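Local structure of aldo-keto reductase AKR2E4 (Bombyx mori, 3WCZ) at residues I8-G13 and R175-Q180; K92-Q97 and Y136-Q141; Q97-L102 and L149-S154; Q180-P185 and N291-D296. The protein reduces 3-dehydroecdysone with NADPH as cosubstrate, a steroid oxidoreductase activity that may take part in the regulation of molting in the silkworm. All blocks are in the same frame, centred on the assembly; numbering follows the deposited sequence.

Contact 1 (I8-G13 and R175-Q180); sequences IQLNDG and RPVINQ. With NAP (NADP nicotinamide-adenine-dinucleotide phosphate), chain B; EDO (1,2-ethanediol), chain C.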
# COMPACT_ATOMS: atom_id res chain seq x y z
N ILE A 8 3.57 -2.06 -13.41
CA ILE A 8 5.02 -2.18 -13.27
C ILE A 8 5.36 -3.70 -13.35
O ILE A 8 4.64 -4.56 -12.80
CB ILE A 8 5.52 -1.55 -11.94
CG1 ILE A 8 5.37 -0.02 -11.95
CG2 ILE A 8 6.97 -1.91 -11.69
CD1 ILE A 8 5.85 0.72 -10.67
N GLN A 9 6.40 -4.07 -14.10
CA GLN A 9 6.85 -5.45 -14.08
C GLN A 9 7.81 -5.61 -12.90
O GLN A 9 8.76 -4.87 -12.81
CB GLN A 9 7.56 -5.85 -15.38
CG GLN A 9 7.96 -7.26 -15.29
CD GLN A 9 8.55 -7.87 -16.56
OE1 GLN A 9 9.04 -9.00 -16.53
NE2 GLN A 9 8.50 -7.13 -17.66
N LEU A 10 7.51 -6.54 -11.98
CA LEU A 10 8.36 -6.73 -10.78
C LEU A 10 9.63 -7.53 -11.08
O LEU A 10 9.74 -8.17 -12.13
CB LEU A 10 7.57 -7.41 -9.68
CG LEU A 10 6.34 -6.60 -9.25
CD1 LEU A 10 5.40 -7.41 -8.36
CD2 LEU A 10 6.75 -5.24 -8.62
N ASN A 11 10.57 -7.52 -10.13
CA ASN A 11 11.81 -8.25 -10.32
C ASN A 11 11.66 -9.77 -10.44
O ASN A 11 12.62 -10.44 -10.83
CB ASN A 11 12.85 -7.84 -9.25
CG ASN A 11 12.42 -8.15 -7.81
OD1 ASN A 11 11.65 -9.07 -7.55
ND2 ASN A 11 12.94 -7.37 -6.87
N ASP A 12 10.48 -10.31 -10.14
CA ASP A 12 10.23 -11.75 -10.30
C ASP A 12 9.39 -12.04 -11.57
O ASP A 12 8.96 -13.18 -11.79
CB ASP A 12 9.58 -12.34 -9.04
CG ASP A 12 8.15 -11.87 -8.83
OD1 ASP A 12 7.63 -11.04 -9.62
OD2 ASP A 12 7.54 -12.34 -7.85
N GLY A 13 9.14 -11.00 -12.37
CA GLY A 13 8.39 -11.14 -13.60
C GLY A 13 6.91 -10.86 -13.50
O GLY A 13 6.25 -10.64 -14.52
N ARG A 175 15.13 -11.02 -3.09
CA ARG A 175 14.82 -9.73 -2.48
C ARG A 175 13.33 -9.42 -2.69
O ARG A 175 12.65 -10.03 -3.52
CB ARG A 175 15.72 -8.60 -2.99
CG ARG A 175 15.37 -8.11 -4.33
CD ARG A 175 16.43 -7.18 -4.92
NE ARG A 175 17.74 -7.85 -5.01
CZ ARG A 175 18.87 -7.27 -5.38
NH1 ARG A 175 18.92 -5.98 -5.68
NH2 ARG A 175 19.97 -7.99 -5.41
N PRO A 176 12.81 -8.55 -1.83
CA PRO A 176 11.41 -8.19 -1.95
C PRO A 176 11.12 -7.58 -3.31
O PRO A 176 11.98 -6.89 -3.89
CB PRO A 176 11.22 -7.18 -0.82
CG PRO A 176 12.55 -6.77 -0.41
CD PRO A 176 13.48 -7.86 -0.73
N VAL A 177 9.93 -7.84 -3.85
CA VAL A 177 9.50 -7.14 -5.07
C VAL A 177 9.13 -5.69 -4.80
O VAL A 177 9.26 -4.85 -5.68
CB VAL A 177 8.29 -7.81 -5.77
CG1 VAL A 177 8.66 -9.18 -6.31
CG2 VAL A 177 7.07 -7.91 -4.84
N ILE A 178 8.72 -5.42 -3.55
CA ILE A 178 8.11 -4.17 -3.15
C ILE A 178 8.47 -3.85 -1.71
O ILE A 178 8.59 -4.75 -0.89
CB ILE A 178 6.57 -4.26 -3.29
CG1 ILE A 178 6.22 -3.93 -4.75
CG2 ILE A 178 5.81 -3.31 -2.29
CD1 ILE A 178 4.87 -4.35 -5.18
N ASN A 179 8.64 -2.56 -1.44
CA ASN A 179 8.61 -1.99 -0.10
C ASN A 179 7.46 -1.01 -0.08
O ASN A 179 7.46 -0.03 -0.84
CB ASN A 179 9.96 -1.33 0.26
CG ASN A 179 10.05 -0.87 1.73
OD1 ASN A 179 9.30 -1.34 2.58
ND2 ASN A 179 11.03 -0.03 2.02
N GLN A 180 6.46 -1.28 0.78
CA GLN A 180 5.31 -0.40 0.89
C GLN A 180 5.52 0.56 2.06
O GLN A 180 5.65 0.14 3.22
CB GLN A 180 4.02 -1.22 1.07
CG GLN A 180 2.79 -0.36 1.30
CD GLN A 180 1.44 -1.05 1.39
OE1 GLN A 180 0.64 -0.70 2.28
NE2 GLN A 180 1.15 -1.99 0.51
PA NAP B . -5.49 7.91 2.08
O1A NAP B . -5.78 7.13 0.87
O2A NAP B . -4.22 8.57 2.32
O5B NAP B . -6.62 8.92 2.44
C5B NAP B . -7.96 8.54 2.47
C4B NAP B . -8.93 9.68 2.74
O4B NAP B . -8.98 10.55 1.59
C3B NAP B . -10.33 9.30 3.06
O3B NAP B . -10.79 10.20 4.04
C2B NAP B . -11.01 9.47 1.79
O2B NAP B . -12.40 9.70 1.90
C1B NAP B . -10.32 10.66 1.17
N9A NAP B . -10.28 10.71 -0.28
C8A NAP B . -10.06 9.67 -1.10
N7A NAP B . -9.97 10.06 -2.35
C5A NAP B . -10.15 11.42 -2.38
C6A NAP B . -10.16 12.37 -3.40
N6A NAP B . -10.00 12.07 -4.75
N1A NAP B . -10.36 13.65 -3.03
C2A NAP B . -10.52 13.98 -1.75
N3A NAP B . -10.51 13.09 -0.74
C4A NAP B . -10.31 11.80 -1.06
O3 NAP B . -5.76 6.90 3.32
PN NAP B . -4.98 5.80 4.17
O1N NAP B . -6.02 4.80 4.54
O2N NAP B . -4.24 6.51 5.25
O5D NAP B . -3.89 5.15 3.22
C5D NAP B . -4.26 4.46 2.07
C4D NAP B . -4.08 2.94 2.12
O4D NAP B . -2.71 2.59 2.26
C3D NAP B . -4.73 2.27 3.29
O3D NAP B . -6.14 2.22 3.18
C2D NAP B . -4.06 0.98 3.29
O2D NAP B . -4.52 0.17 2.25
C1D NAP B . -2.62 1.40 3.06
N1N NAP B . -1.78 1.69 4.22
C2N NAP B . -0.80 0.83 4.56
C3N NAP B . 0.01 1.10 5.64
C7N NAP B . 1.09 0.13 5.93
O7N NAP B . 1.55 -0.65 5.05
N7N NAP B . 1.66 0.22 7.14
C4N NAP B . -0.21 2.23 6.45
C5N NAP B . -1.22 3.13 6.07
C6N NAP B . -1.97 2.81 4.95
P2B NAP B . -13.49 8.80 1.15
O1X NAP B . -14.83 9.37 1.65
O2X NAP B . -13.34 9.02 -0.29
O3X NAP B . -13.27 7.37 1.58
C1 EDO C . 18.47 -11.60 -5.05
O1 EDO C . 18.55 -10.43 -4.21
C2 EDO C . 17.52 -11.33 -6.22
O2 EDO C . 16.16 -11.35 -5.72
O HOH W 1 10.46 -5.41 -8.16
O HOH W 2 11.32 -11.17 -5.71
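Arg175 opens the contact by laying its CG beside ND2 of Asn11, 3.6 Å away, with the amide and guanidinium planes nearly perpendicular. Its guanidinium holds a 1,2-ethanediol, probably from the crystallisation liquor, at its edge. One water bridges the carbonyl of Arg175 to OD1 of Asn11. At Pro176 it is the carbonyl that matters: ND2 of Asn11 donates to Pro176 O (3.2 Å, 154°), with the oxygen near the amide plane but the donor well above the carbonyl plane. Val177 buries more surface than any other residue here. Its CG1 meets OD1 of Asn11 at 3.2 Å and also touches the Asp12 carboxylate, 3.7 Å from OD2, while its CB packs against CD1 of Leu10 at 3.9 Å, the two side chains crossing almost squarely. A second water joins Val177 O to the backbone N of Asn11. Ile178 adds CD1 against Leu10 CD2 at 4.0 Å. Leu10 to Gly13 form a type I turn, and OD2 of Asp12 is hydrogen-bonded to Ser154 OG. The turn of the N-terminal hairpin, strands 7-9 and 15-17, thus lies against the start of barrel strand 178-182, which runs between strands 152-158 and 202-206.

Contact 2 (K92-Q97 and Y136-Q141); sequences KHARDQ and YLETWQ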
# COMPACT_ATOMS: atom_id res chain seq x y z
N LYS A 92 3.04 -12.62 14.05
CA LYS A 92 3.20 -13.84 13.28
C LYS A 92 4.56 -13.91 12.60
O LYS A 92 4.68 -14.41 11.46
CB LYS A 92 2.10 -14.00 12.21
CG LYS A 92 0.66 -13.99 12.76
CD LYS A 92 0.36 -15.13 13.71
CE LYS A 92 -1.09 -15.04 14.19
NZ LYS A 92 -1.45 -16.16 15.05
N HIS A 93 5.60 -13.44 13.28
CA HIS A 93 6.91 -13.33 12.66
C HIS A 93 7.80 -14.57 12.75
O HIS A 93 8.82 -14.64 12.06
CB HIS A 93 7.64 -12.09 13.18
CG HIS A 93 7.26 -10.83 12.47
ND1 HIS A 93 8.16 -9.82 12.26
CD2 HIS A 93 6.10 -10.44 11.89
CE1 HIS A 93 7.57 -8.83 11.60
NE2 HIS A 93 6.31 -9.18 11.37
N ALA A 94 7.49 -15.53 13.62
CA ALA A 94 8.33 -16.72 13.63
C ALA A 94 8.20 -17.43 12.29
O ALA A 94 7.14 -17.43 11.69
CB ALA A 94 7.94 -17.63 14.78
N ARG A 95 9.26 -18.08 11.84
CA ARG A 95 9.25 -18.69 10.52
C ARG A 95 7.99 -19.54 10.30
O ARG A 95 7.32 -19.42 9.28
CB ARG A 95 10.53 -19.51 10.28
CG ARG A 95 10.54 -20.29 8.95
CD ARG A 95 10.14 -21.75 9.10
NE ARG A 95 10.89 -22.43 10.17
CZ ARG A 95 12.10 -22.95 10.02
NH1 ARG A 95 12.72 -22.90 8.85
NH2 ARG A 95 12.68 -23.54 11.05
N ASP A 96 7.71 -20.42 11.25
CA ASP A 96 6.62 -21.39 11.13
C ASP A 96 5.24 -20.80 11.20
O ASP A 96 4.28 -21.49 10.91
CB ASP A 96 6.77 -22.45 12.22
CG ASP A 96 8.09 -23.17 12.16
OD1 ASP A 96 9.12 -22.50 12.36
OD2 ASP A 96 8.07 -24.40 11.92
N GLN A 97 5.13 -19.52 11.55
CA GLN A 97 3.82 -18.86 11.63
C GLN A 97 3.40 -18.24 10.30
O GLN A 97 2.23 -17.93 10.12
CB GLN A 97 3.85 -17.75 12.68
CG GLN A 97 4.01 -18.26 14.07
CD GLN A 97 4.06 -17.08 15.03
OE1 GLN A 97 5.03 -16.31 15.05
NE2 GLN A 97 2.99 -16.91 15.82
N TYR A 136 13.68 -10.21 11.39
CA TYR A 136 12.84 -10.21 10.19
C TYR A 136 13.46 -11.08 9.10
O TYR A 136 12.77 -11.48 8.18
CB TYR A 136 12.57 -8.77 9.68
CG TYR A 136 13.82 -7.98 9.43
CD1 TYR A 136 14.58 -8.21 8.29
CD2 TYR A 136 14.27 -7.03 10.32
CE1 TYR A 136 15.75 -7.53 8.08
CE2 TYR A 136 15.45 -6.34 10.13
CZ TYR A 136 16.19 -6.59 8.99
OH TYR A 136 17.37 -5.93 8.81
N LEU A 137 14.75 -11.42 9.22
CA LEU A 137 15.32 -12.38 8.26
C LEU A 137 14.69 -13.75 8.42
O LEU A 137 14.54 -14.50 7.44
CB LEU A 137 16.84 -12.50 8.41
CG LEU A 137 17.68 -11.29 8.08
CD1 LEU A 137 19.12 -11.68 8.31
CD2 LEU A 137 17.46 -10.82 6.65
N GLU A 138 14.34 -14.12 9.64
CA GLU A 138 13.64 -15.36 9.87
C GLU A 138 12.23 -15.32 9.26
O GLU A 138 11.78 -16.27 8.62
CB GLU A 138 13.57 -15.68 11.35
CG GLU A 138 12.73 -16.89 11.57
CD GLU A 138 12.70 -17.37 13.00
OE1 GLU A 138 13.77 -17.30 13.65
OE2 GLU A 138 11.63 -17.85 13.45
N THR A 139 11.54 -14.21 9.48
CA THR A 139 10.21 -14.05 8.94
C THR A 139 10.28 -14.18 7.42
O THR A 139 9.41 -14.78 6.78
CB THR A 139 9.68 -12.66 9.34
OG1 THR A 139 9.90 -12.46 10.74
CG2 THR A 139 8.20 -12.50 9.02
N TRP A 140 11.32 -13.59 6.84
CA TRP A 140 11.49 -13.60 5.38
C TRP A 140 11.68 -15.02 4.88
O TRP A 140 11.23 -15.35 3.77
CB TRP A 140 12.65 -12.69 4.97
CG TRP A 140 12.73 -12.48 3.49
CD1 TRP A 140 13.70 -12.94 2.66
CD2 TRP A 140 11.79 -11.79 2.67
NE1 TRP A 140 13.42 -12.58 1.36
CE2 TRP A 140 12.26 -11.85 1.35
CE3 TRP A 140 10.58 -11.13 2.93
CZ2 TRP A 140 11.57 -11.27 0.29
CZ3 TRP A 140 9.90 -10.57 1.88
CH2 TRP A 140 10.39 -10.64 0.59
N GLN A 141 12.32 -15.89 5.66
CA GLN A 141 12.39 -17.25 5.23
C GLN A 141 11.01 -17.91 5.16
O GLN A 141 10.73 -18.67 4.23
CB GLN A 141 13.30 -18.02 6.12
CG GLN A 141 13.41 -19.36 5.60
CD GLN A 141 14.38 -20.12 6.35
OE1 GLN A 141 15.18 -19.57 7.12
NE2 GLN A 141 14.36 -21.42 6.14
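The imidazole of His93 receives the methyl of Thr139 over one face: CG2 stands 4.1 Å from the ring centroid and 17° off the normal, a CH-pi contact displaced toward the rim on the CG side. The other flat group, the guanidinium of Arg95, is engaged at its edge in the conformer described, where NE forms a salt bridge with OD1 of Asp96 lying in the guanidinium plane; the carboxylate is met from above its own plane. NH1 of Arg95 also comes near NE2 of Gln141, but both are donors, so no hydrogen bond forms, and with both residues modelled in two conformers the contact is doubtful.

These groups belong to the (beta/alpha)8, or TIM, barrel of the aldo-keto reductases, where the loop leading into helix 95-109 meets the first turns of helix 136-148. Both His93 and Thr139 also touch Leu88 and Ile119, of strands 83-88 and 114-119, which places their pairing against the barrel wall.

Two side chains of helix 136-148 grip the incoming backbone. Glu138 extends fully, its CG anti to the backbone N (chi1 174°), and this reach brings OE2 to the amide of Arg95 at 2.9 Å, in a nearly straight bond (166°) that uses the anti lone pair of the oxygen. Along the way CG of Glu138 passes 3.7 Å from CB of Arg95. OE1 of Gln97, in the first turn of helix 95-109, accepts from Ala94 N just before it. Thr139 OG1 donates to His93 O at 2.8 Å, lying in the carbonyl plane on a lone pair.

Contact 3 (Q97-L102 and L149-S154); sequences QVVPAL and LGLARS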
# COMPACT_ATOMS: atom_id res chain seq x y z
N GLN A 97 5.13 -19.52 11.55
CA GLN A 97 3.82 -18.86 11.63
C GLN A 97 3.40 -18.24 10.30
O GLN A 97 2.23 -17.93 10.12
CB GLN A 97 3.85 -17.75 12.68
CG GLN A 97 4.01 -18.26 14.07
CD GLN A 97 4.06 -17.08 15.03
OE1 GLN A 97 5.03 -16.31 15.05
NE2 GLN A 97 2.99 -16.91 15.82
N VAL A 98 4.34 -18.04 9.39
CA VAL A 98 4.07 -17.25 8.19
C VAL A 98 3.07 -17.95 7.28
O VAL A 98 2.05 -17.35 6.87
CB VAL A 98 5.39 -16.87 7.47
CG1 VAL A 98 5.12 -16.11 6.17
CG2 VAL A 98 6.29 -16.06 8.39
N VAL A 99 3.32 -19.20 6.92
CA VAL A 99 2.42 -19.91 6.03
C VAL A 99 1.01 -20.03 6.64
O VAL A 99 0.04 -19.74 5.95
CB VAL A 99 3.04 -21.26 5.53
CG1 VAL A 99 2.00 -22.13 4.84
CG2 VAL A 99 4.19 -20.97 4.58
N PRO A 100 0.90 -20.47 7.92
CA PRO A 100 -0.45 -20.53 8.49
C PRO A 100 -1.15 -19.17 8.54
O PRO A 100 -2.37 -19.11 8.37
CB PRO A 100 -0.19 -21.10 9.90
CG PRO A 100 1.03 -21.95 9.72
CD PRO A 100 1.89 -21.18 8.75
N ALA A 101 -0.41 -18.09 8.80
CA ALA A 101 -1.05 -16.78 8.82
C ALA A 101 -1.59 -16.43 7.43
O ALA A 101 -2.67 -15.85 7.29
CB ALA A 101 -0.08 -15.71 9.31
N LEU A 102 -0.82 -16.77 6.41
CA LEU A 102 -1.27 -16.53 5.03
C LEU A 102 -2.50 -17.38 4.71
O LEU A 102 -3.46 -16.90 4.09
CB LEU A 102 -0.16 -16.79 4.04
CG LEU A 102 -0.54 -16.71 2.55
CD1 LEU A 102 -1.15 -15.37 2.19
CD2 LEU A 102 0.68 -16.92 1.70
N LEU A 149 5.71 -22.60 -2.02
CA LEU A 149 4.48 -23.37 -1.99
C LEU A 149 3.39 -22.93 -2.96
O LEU A 149 2.38 -23.62 -3.11
CB LEU A 149 3.91 -23.37 -0.59
CG LEU A 149 4.75 -24.04 0.48
CD1 LEU A 149 4.11 -23.74 1.85
CD2 LEU A 149 4.92 -25.54 0.27
N GLY A 150 3.56 -21.78 -3.61
CA GLY A 150 2.55 -21.29 -4.53
C GLY A 150 1.44 -20.48 -3.88
O GLY A 150 0.51 -20.07 -4.55
N LEU A 151 1.52 -20.25 -2.57
CA LEU A 151 0.43 -19.54 -1.89
C LEU A 151 0.51 -18.03 -2.10
O LEU A 151 -0.51 -17.34 -1.99
CB LEU A 151 0.43 -19.88 -0.39
CG LEU A 151 0.14 -21.33 -0.04
CD1 LEU A 151 0.40 -21.57 1.44
CD2 LEU A 151 -1.30 -21.66 -0.41
N ALA A 152 1.72 -17.53 -2.32
CA ALA A 152 1.97 -16.14 -2.66
C ALA A 152 2.75 -16.11 -3.96
O ALA A 152 3.80 -16.74 -4.08
CB ALA A 152 2.76 -15.47 -1.58
N ARG A 153 2.28 -15.37 -4.95
CA ARG A 153 2.99 -15.29 -6.22
C ARG A 153 4.25 -14.46 -6.07
O ARG A 153 5.30 -14.80 -6.63
CB ARG A 153 2.10 -14.67 -7.30
CG ARG A 153 0.89 -15.49 -7.65
CD ARG A 153 1.22 -16.68 -8.52
NE ARG A 153 0.01 -17.36 -8.97
CZ ARG A 153 -0.49 -18.47 -8.44
NH1 ARG A 153 0.12 -19.09 -7.41
NH2 ARG A 153 -1.60 -18.98 -8.94
N SER A 154 4.14 -13.36 -5.33
CA SER A 154 5.27 -12.48 -5.03
C SER A 154 5.29 -12.14 -3.55
O SER A 154 4.25 -12.17 -2.89
CB SER A 154 5.15 -11.15 -5.79
OG SER A 154 5.18 -11.35 -7.20
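Leu102, Leu151 and Val99 make up most of this wholly apolar contact. Leu102 reaches across with one branch: CD2 approaches CB of Leu151 to 3.6 Å, the tightest approach between the two segments, and comes within 3.9 Å of the carbonyl oxygen of Leu151. The same methyl touches CB of Ala152 at 4.1 Å, so it rests over the backbone step from Leu151 to Ala152. A chi1 of 174° swings the Leu102 chain away from its own backbone N and off the helix toward this step.

Leu151 uses its two ends differently. While CB receives Leu102, the branch methyl CD1 runs on to CG1 of Val99 at 3.8 Å, one helical turn before Leu102, the two side chains crossing at about a right angle. Leu151 therefore spans both helix residues.

Helix 95-109 and strand 152-158 are parts of a TIM barrel, and segment 149-154 is the connection that leaves helix 136-148 and enters the strand. Gly150 ends that helix with positive phi in a Schellman motif, and Leu149 and Leu151 on its two flanks both direct their side chains to helix 95-109. Ala146 of helix 136-148 touches Val99 and Leu102 as well, extending the apolar surface back along that helix.

Both methyls of Val99 meet Leu149 CD1, CG2 at 3.9 Å and CG1 at 4.0 Å, and CG1 is the one that also meets Leu151. Leu149 lies on the more exposed side, whereas Leu102 is buried and also packs on Ile114 and Tyr117 of strand 114-119.

Contact 4 (Q180-P185 and N291-D296); sequences QIEVNP and NHRVID. With NAP (NADP nicotinamide-adenine-dinucleotide phosphate), chain B; EDO (1,2-ethanediol), chain E; EDO (1,2-ethanediol), chain F.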
# COMPACT_ATOMS: atom_id res chain seq x y z
N GLN A 180 6.46 -1.28 0.78
CA GLN A 180 5.31 -0.40 0.89
C GLN A 180 5.52 0.56 2.06
O GLN A 180 5.65 0.14 3.22
CB GLN A 180 4.02 -1.22 1.07
CG GLN A 180 2.79 -0.36 1.30
CD GLN A 180 1.44 -1.05 1.39
OE1 GLN A 180 0.64 -0.70 2.28
NE2 GLN A 180 1.15 -1.99 0.51
N ILE A 181 5.62 1.85 1.73
CA ILE A 181 5.99 2.86 2.71
C ILE A 181 5.12 4.11 2.51
O ILE A 181 4.45 4.27 1.47
CB ILE A 181 7.50 3.22 2.61
CG1 ILE A 181 7.85 3.66 1.20
CG2 ILE A 181 8.33 2.03 3.05
CD1 ILE A 181 9.28 4.24 1.06
N GLU A 182 5.13 5.00 3.49
CA GLU A 182 4.35 6.23 3.42
C GLU A 182 4.99 7.23 2.49
O GLU A 182 6.12 7.64 2.73
CB GLU A 182 4.21 6.84 4.81
CG GLU A 182 3.31 8.03 4.78
CD GLU A 182 3.08 8.70 6.11
OE1 GLU A 182 3.13 8.05 7.16
OE2 GLU A 182 2.79 9.91 6.09
N VAL A 183 4.27 7.66 1.45
CA VAL A 183 4.77 8.71 0.57
C VAL A 183 3.65 9.66 0.23
O VAL A 183 2.59 9.25 -0.28
CB VAL A 183 5.44 8.18 -0.73
CG1 VAL A 183 6.22 9.30 -1.39
CG2 VAL A 183 6.34 6.99 -0.44
N ASN A 184 3.89 10.94 0.50
CA ASN A 184 2.92 12.01 0.28
C ASN A 184 3.70 13.33 0.40
O ASN A 184 4.91 13.31 0.65
CB ASN A 184 1.75 11.89 1.26
CG ASN A 184 2.21 11.82 2.70
OD1 ASN A 184 3.02 12.66 3.13
ND2 ASN A 184 1.77 10.80 3.42
N PRO A 185 3.03 14.49 0.19
CA PRO A 185 3.86 15.70 0.05
C PRO A 185 4.61 16.13 1.29
O PRO A 185 5.65 16.79 1.19
CB PRO A 185 2.83 16.78 -0.35
CG PRO A 185 1.75 16.00 -1.09
CD PRO A 185 1.66 14.68 -0.31
N ASN A 291 9.06 15.49 6.52
CA ASN A 291 9.29 14.18 7.17
C ASN A 291 8.32 14.01 8.33
O ASN A 291 8.67 13.51 9.41
CB ASN A 291 10.73 14.05 7.65
CG ASN A 291 11.72 14.32 6.54
OD1 ASN A 291 11.70 13.69 5.48
ND2 ASN A 291 12.60 15.28 6.76
N HIS A 292 7.07 14.36 8.09
CA HIS A 292 6.03 14.29 9.09
C HIS A 292 5.08 13.19 8.67
O HIS A 292 4.36 13.33 7.68
CB HIS A 292 5.33 15.64 9.18
CG HIS A 292 4.27 15.75 10.23
ND1 HIS A 292 3.88 16.96 10.76
CD2 HIS A 292 3.51 14.82 10.86
CE1 HIS A 292 2.95 16.77 11.67
NE2 HIS A 292 2.70 15.48 11.75
N ARG A 293 5.06 12.11 9.44
CA ARG A 293 4.30 10.93 9.09
C ARG A 293 2.85 11.03 9.51
O ARG A 293 2.54 11.41 10.64
CB ARG A 293 4.92 9.68 9.70
CG ARG A 293 6.33 9.40 9.25
CD ARG A 293 6.98 8.33 10.13
NE ARG A 293 8.37 8.07 9.78
CZ ARG A 293 8.76 7.27 8.80
NH1 ARG A 293 7.89 6.62 8.05
NH2 ARG A 293 10.06 7.14 8.57
N VAL A 294 1.95 10.69 8.60
CA VAL A 294 0.56 10.42 8.91
C VAL A 294 0.45 9.24 9.87
O VAL A 294 -0.34 9.26 10.80
CB VAL A 294 -0.25 10.12 7.63
CG1 VAL A 294 -1.65 9.62 7.96
CG2 VAL A 294 -0.35 11.36 6.78
N ILE A 295 1.23 8.19 9.62
CA ILE A 295 1.17 6.96 10.43
C ILE A 295 2.29 7.00 11.46
O ILE A 295 3.47 6.85 11.16
CB ILE A 295 1.24 5.68 9.53
CG1 ILE A 295 0.07 5.67 8.52
CG2 ILE A 295 1.26 4.41 10.37
CD1 ILE A 295 -1.33 5.64 9.12
N ASP A 296 1.87 7.25 12.69
CA ASP A 296 2.76 7.43 13.82
C ASP A 296 2.77 6.14 14.65
O ASP A 296 1.76 5.74 15.23
CB ASP A 296 2.25 8.63 14.62
CG ASP A 296 3.02 8.89 15.91
OD1 ASP A 296 4.03 8.23 16.16
OD2 ASP A 296 2.58 9.77 16.68
PA NAP B . -5.49 7.91 2.08
O1A NAP B . -5.78 7.13 0.87
O2A NAP B . -4.22 8.57 2.32
O5B NAP B . -6.62 8.92 2.44
C5B NAP B . -7.96 8.54 2.47
C4B NAP B . -8.93 9.68 2.74
O4B NAP B . -8.98 10.55 1.59
C3B NAP B . -10.33 9.30 3.06
O3B NAP B . -10.79 10.20 4.04
C2B NAP B . -11.01 9.47 1.79
O2B NAP B . -12.40 9.70 1.90
C1B NAP B . -10.32 10.66 1.17
N9A NAP B . -10.28 10.71 -0.28
C8A NAP B . -10.06 9.67 -1.10
N7A NAP B . -9.97 10.06 -2.35
C5A NAP B . -10.15 11.42 -2.38
C6A NAP B . -10.16 12.37 -3.40
N6A NAP B . -10.00 12.07 -4.75
N1A NAP B . -10.36 13.65 -3.03
C2A NAP B . -10.52 13.98 -1.75
N3A NAP B . -10.51 13.09 -0.74
C4A NAP B . -10.31 11.80 -1.06
O3 NAP B . -5.76 6.90 3.32
PN NAP B . -4.98 5.80 4.17
O1N NAP B . -6.02 4.80 4.54
O2N NAP B . -4.24 6.51 5.25
O5D NAP B . -3.89 5.15 3.22
C5D NAP B . -4.26 4.46 2.07
C4D NAP B . -4.08 2.94 2.12
O4D NAP B . -2.71 2.59 2.26
C3D NAP B . -4.73 2.27 3.29
O3D NAP B . -6.14 2.22 3.18
C2D NAP B . -4.06 0.98 3.29
O2D NAP B . -4.52 0.17 2.25
C1D NAP B . -2.62 1.40 3.06
N1N NAP B . -1.78 1.69 4.22
C2N NAP B . -0.80 0.83 4.56
C3N NAP B . 0.01 1.10 5.64
C7N NAP B . 1.09 0.13 5.93
O7N NAP B . 1.55 -0.65 5.05
N7N NAP B . 1.66 0.22 7.14
C4N NAP B . -0.21 2.23 6.45
C5N NAP B . -1.22 3.13 6.07
C6N NAP B . -1.97 2.81 4.95
P2B NAP B . -13.49 8.80 1.15
O1X NAP B . -14.83 9.37 1.65
O2X NAP B . -13.34 9.02 -0.29
O3X NAP B . -13.27 7.37 1.58
C1 EDO E . 15.03 14.50 3.89
O1 EDO E . 14.48 15.79 4.26
C2 EDO E . 15.53 14.47 2.44
O2 EDO E . 14.44 14.68 1.53
C1 EDO F . 10.45 3.79 6.19
O1 EDO F . 10.03 5.15 6.36
C2 EDO F . 10.00 2.97 7.36
O2 EDO F . 8.59 3.14 7.59
O HOH W 3 6.64 4.47 6.00
O HOH W 4 4.88 6.34 8.30
O HOH W 5 2.57 13.38 5.69
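Hydrogen bonds from the backbone to the carboxylate of Glu182 dominate, joining the C-terminal end of TIM-barrel strand 178-182 to the loop that follows helix 279-286. Val294 N donates to Glu182 OE2 at 2.8 Å (160°), using the syn lone pair of OE2. Ile295 N reaches the other oxygen, Glu182 OE1, at 3.1 Å; this nearly straight bond (171°) arrives on the syn side but 30° out of the carboxylate plane. The Glu182 chain is fully extended, a chi1 of -175° setting CG opposite the backbone N, which carries the carboxylate to these consecutive amides. OE2 takes a second bond, from ND2 of Asn184 on its anti side, and ND2 also donates to Ser207 O. Such a set of donors would be expected to favour the ionised carboxylate.

Waters extend the polar network. One donates to OE1 of Glu182 and to Ile295 O while accepting from NH1 of Arg293, and another bridges Asn184 OD1 to His292 O. A 1,2-ethanediol, probably from the crystallisation liquor, sits at the edge of the Arg293 guanidinium.

Van der Waals contacts of the Val294 side chain with polar groups add to this: CB lies 3.4 Å from Glu182 OE2, and CG2 is near Asn184 ND2. Both segments reach the cofactor: Gln180, whose NE2 is hydrogen-bonded to Asp53 OD1, has OE1 2.9 Å from O7N of the NADP carboxamide, and Ile295 CG1 lies 3.8 Å from C5N of the nicotinamide ring.

From the N terminus, contact 1 ties the end of the first hairpin strand and its turn, 8-13, to the start of strand 178-182, closing a long loop around contacts 2 and 3. Those two cross: segments 92-97 and 97-102 share Gln97 on helix 95-109, and their partners 136-141 and 149-154 follow along helix 136-148 and into strand 152-158, tying outer helices to the barrel. Contact 3 meets contact 1 at Ser154 and Asp12, contact 2 at Trp140 and Pro176. Contact 4 follows in series from Gln180, shared with contact 1, closing a second loop of about a hundred residues that ties the other end of that strand to the C-terminal loop near NADP.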